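PDB 2FBO: variable region-containing chitin-binding protein 3 from Branchiostoma floridae, which is an amphioxus immune-type receptor that probably binds chitin and may hydrolyse it, this piece being its two tandem V-type immunoglobulin domains. Local coordinates for residues W229-T234 with A241-T246. Residues are numbered along the deposited sequence; the frame is centred on the assembly and turned at random.
Sequences WCELAT and ADRSST
Ser245 packs against one face of the Trp229 indole, its CB over the centre of the six-membered ring and 3.3 Å from that ring's centroid, a CH-pi contact almost on the ring normal. With CG anti to its carbonyl carbon (chi1 -59°), Trp229 swings its ring across to the neighbouring strand, while NE1 is satisfied by the carbonyl of Gly173. The hydroxyl of Ser245 turns elsewhere, to Asp121 and Arg227. Further along the same face of the sheet, the CG and CD methylenes of Arg243 run past CE3 of Trp229, CD at 3.8 Å. The arginine chain then bends at chi3 (68°), and NH2 reaches Glu231 OE2 at 2.9 Å in a salt bridge. Carboxylate and guanidinium planes stand nearly perpendicular, and the nitrogen arrives from above the carboxylate plane, so this is a single-pronged grip and not a flat, two-bond pairing. A water in the guanidinium plane supplies a second link, accepting from Arg243 NE and donating to the same OE2; Tyr171 takes Glu231 OE1 and makes a cation-pi contact with Arg243. These strands, 226-233 and 241-249, are the F and G strands of the second V-type domain, an antiparallel hairpin within its mixed sheet. Cys230, on the F strand, points to the other face and forms the disulfide with Cys158 that pins the two sheets of the sandwich. Replacing Trp229 by alanine would probably take away the ring that Ser245 CB packs on and the atoms that Arg243 CD lies against, and leave the Gly173 carbonyl without its indole donor. Paired backbone bonds join Cys230 with Ser244 and Leu232 with Asp242, the shortest being Leu232 N to Asp242 O at 2.9 Å. Beyond the salt bridge, Ala233 and Ala241 bring their CB methyls to 4.0 Å.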
loop_
_atom_site.group_PDB
_atom_site.type_symbol
_atom_site.label_atom_id
_atom_site.label_comp_id
_atom_site.label_asym_id
_atom_site.label_seq_id
_atom_site.Cartn_x
_atom_site.Cartn_y
_atom_site.Cartn_z
ATOM N N TRP A 229 6.842 2.114 -6.361
ATOM C CA TRP A 229 5.433 2.434 -6.202
ATOM C C TRP A 229 4.989 3.487 -7.190
ATOM O O TRP A 229 5.742 4.408 -7.500
ATOM C CB TRP A 229 5.151 2.987 -4.804
ATOM C CG TRP A 229 5.491 2.082 -3.674
ATOM C CD1 TRP A 229 6.738 1.752 -3.225
ATOM C CD2 TRP A 229 4.564 1.410 -2.820
ATOM N NE1 TRP A 229 6.644 0.916 -2.137
ATOM C CE2 TRP A 229 5.319 0.688 -1.868
ATOM C CE3 TRP A 229 3.165 1.349 -2.763
ATOM C CZ2 TRP A 229 4.722 -0.086 -0.868
ATOM C CZ3 TRP A 229 2.569 0.578 -1.765
ATOM C CH2 TRP A 229 3.348 -0.127 -0.832
ATOM N N CYS A 230 3.762 3.351 -7.676
ATOM C CA CYS A 230 3.201 4.360 -8.558
ATOM C C CYS A 230 2.059 4.999 -7.798
ATOM O O CYS A 230 1.112 4.314 -7.402
ATOM C CB CYS A 230 2.635 3.784 -9.856
ATOM S SG CYS A 230 1.863 5.114 -10.846
ATOM N N GLU A 231 2.162 6.303 -7.578
ATOM C CA GLU A 231 1.120 7.041 -6.885
ATOM C C GLU A 231 0.511 8.073 -7.818
ATOM O O GLU A 231 1.234 8.798 -8.509
ATOM C CB GLU A 231 1.673 7.775 -5.664
ATOM C CG GLU A 231 0.667 8.763 -5.080
ATOM C CD GLU A 231 1.249 9.648 -4.005
ATOM O OE1 GLU A 231 2.212 10.391 -4.300
ATOM O OE2 GLU A 231 0.740 9.607 -2.864
ATOM N N LEU A 232 -0.815 8.125 -7.834
ATOM C CA LEU A 232 -1.544 9.091 -8.638
ATOM C C LEU A 232 -2.330 9.952 -7.660
ATOM O O LEU A 232 -2.996 9.424 -6.767
ATOM C CB LEU A 232 -2.501 8.385 -9.598
ATOM C CG LEU A 232 -1.878 7.397 -10.586
ATOM C CD1 LEU A 232 -2.965 6.827 -11.483
ATOM C CD2 LEU A 232 -0.816 8.105 -11.421
ATOM N N ALA A 233 -2.237 11.269 -7.808
ATOM C CA ALA A 233 -2.951 12.181 -6.922
ATOM C C ALA A 233 -3.671 13.280 -7.697
ATOM O O ALA A 233 -3.075 13.954 -8.543
ATOM C CB ALA A 233 -1.988 12.797 -5.918
ATOM N N THR A 234 -4.955 13.455 -7.398
ATOM C CA THR A 234 -5.779 14.463 -8.056
ATOM C C THR A 234 -6.122 15.604 -7.106
ATOM O O THR A 234 -6.873 16.511 -7.466
ATOM C CB THR A 234 -7.102 13.851 -8.584
ATOM O OG1 THR A 234 -7.820 13.242 -7.503
ATOM C CG2 THR A 234 -6.822 12.800 -9.642
ATOM N N ALA A 241 -5.925 10.394 -3.614
ATOM C CA ALA A 241 -4.654 9.776 -3.935
ATOM C C ALA A 241 -4.673 8.284 -3.684
ATOM O O ALA A 241 -5.430 7.788 -2.846
ATOM C CB ALA A 241 -3.538 10.433 -3.122
ATOM N N ASP A 242 -3.857 7.563 -4.442
ATOM C CA ASP A 242 -3.736 6.128 -4.277
ATOM C C ASP A 242 -2.403 5.684 -4.848
ATOM O O ASP A 242 -1.817 6.370 -5.695
ATOM C CB ASP A 242 -4.890 5.383 -4.956
ATOM C CG ASP A 242 -5.007 3.934 -4.482
ATOM O OD1 ASP A 242 -4.496 3.619 -3.381
ATOM O OD2 ASP A 242 -5.618 3.110 -5.194
ATOM N N ARG A 243 -1.909 4.551 -4.362
ATOM C CA ARG A 243 -0.641 4.021 -4.830
ATOM C C ARG A 243 -0.620 2.510 -4.687
ATOM O O ARG A 243 -1.324 1.942 -3.852
ATOM C CB ARG A 243 0.528 4.646 -4.049
ATOM C CG ARG A 243 0.645 4.204 -2.582
ATOM C CD ARG A 243 1.900 4.792 -1.907
ATOM N NE ARG A 243 1.823 6.238 -1.725
ATOM C CZ ARG A 243 2.789 6.981 -1.187
ATOM N NH1 ARG A 243 3.917 6.421 -0.774
ATOM N NH2 ARG A 243 2.631 8.291 -1.063
ATOM N N SER A 244 0.184 1.862 -5.521
ATOM C CA SER A 244 0.317 0.413 -5.509
ATOM C C SER A 244 1.782 0.096 -5.796
ATOM O O SER A 244 2.474 0.879 -6.457
ATOM C CB SER A 244 -0.582 -0.204 -6.582
ATOM O OG SER A 244 -0.537 -1.614 -6.529
ATOM N N SER A 245 2.263 -1.044 -5.313
ATOM C CA SER A 245 3.663 -1.378 -5.523
ATOM C C SER A 245 3.924 -2.533 -6.478
ATOM O O SER A 245 3.039 -3.341 -6.784
ATOM C CB SER A 245 4.346 -1.677 -4.184
ATOM O OG SER A 245 4.007 -2.975 -3.727
ATOM N N THR A 246 5.168 -2.594 -6.938
ATOM C CA THR A 246 5.623 -3.638 -7.845
ATOM C C THR A 246 7.064 -3.959 -7.481
ATOM O O THR A 246 7.872 -3.055 -7.244
ATOM C CB THR A 246 5.604 -3.175 -9.322
ATOM O OG1 THR A 246 4.270 -2.838 -9.714
ATOM C CG2 THR A 246 6.122 -4.286 -10.233
HETATM O O HOH W 1 -0.897 7.407 -2.047
#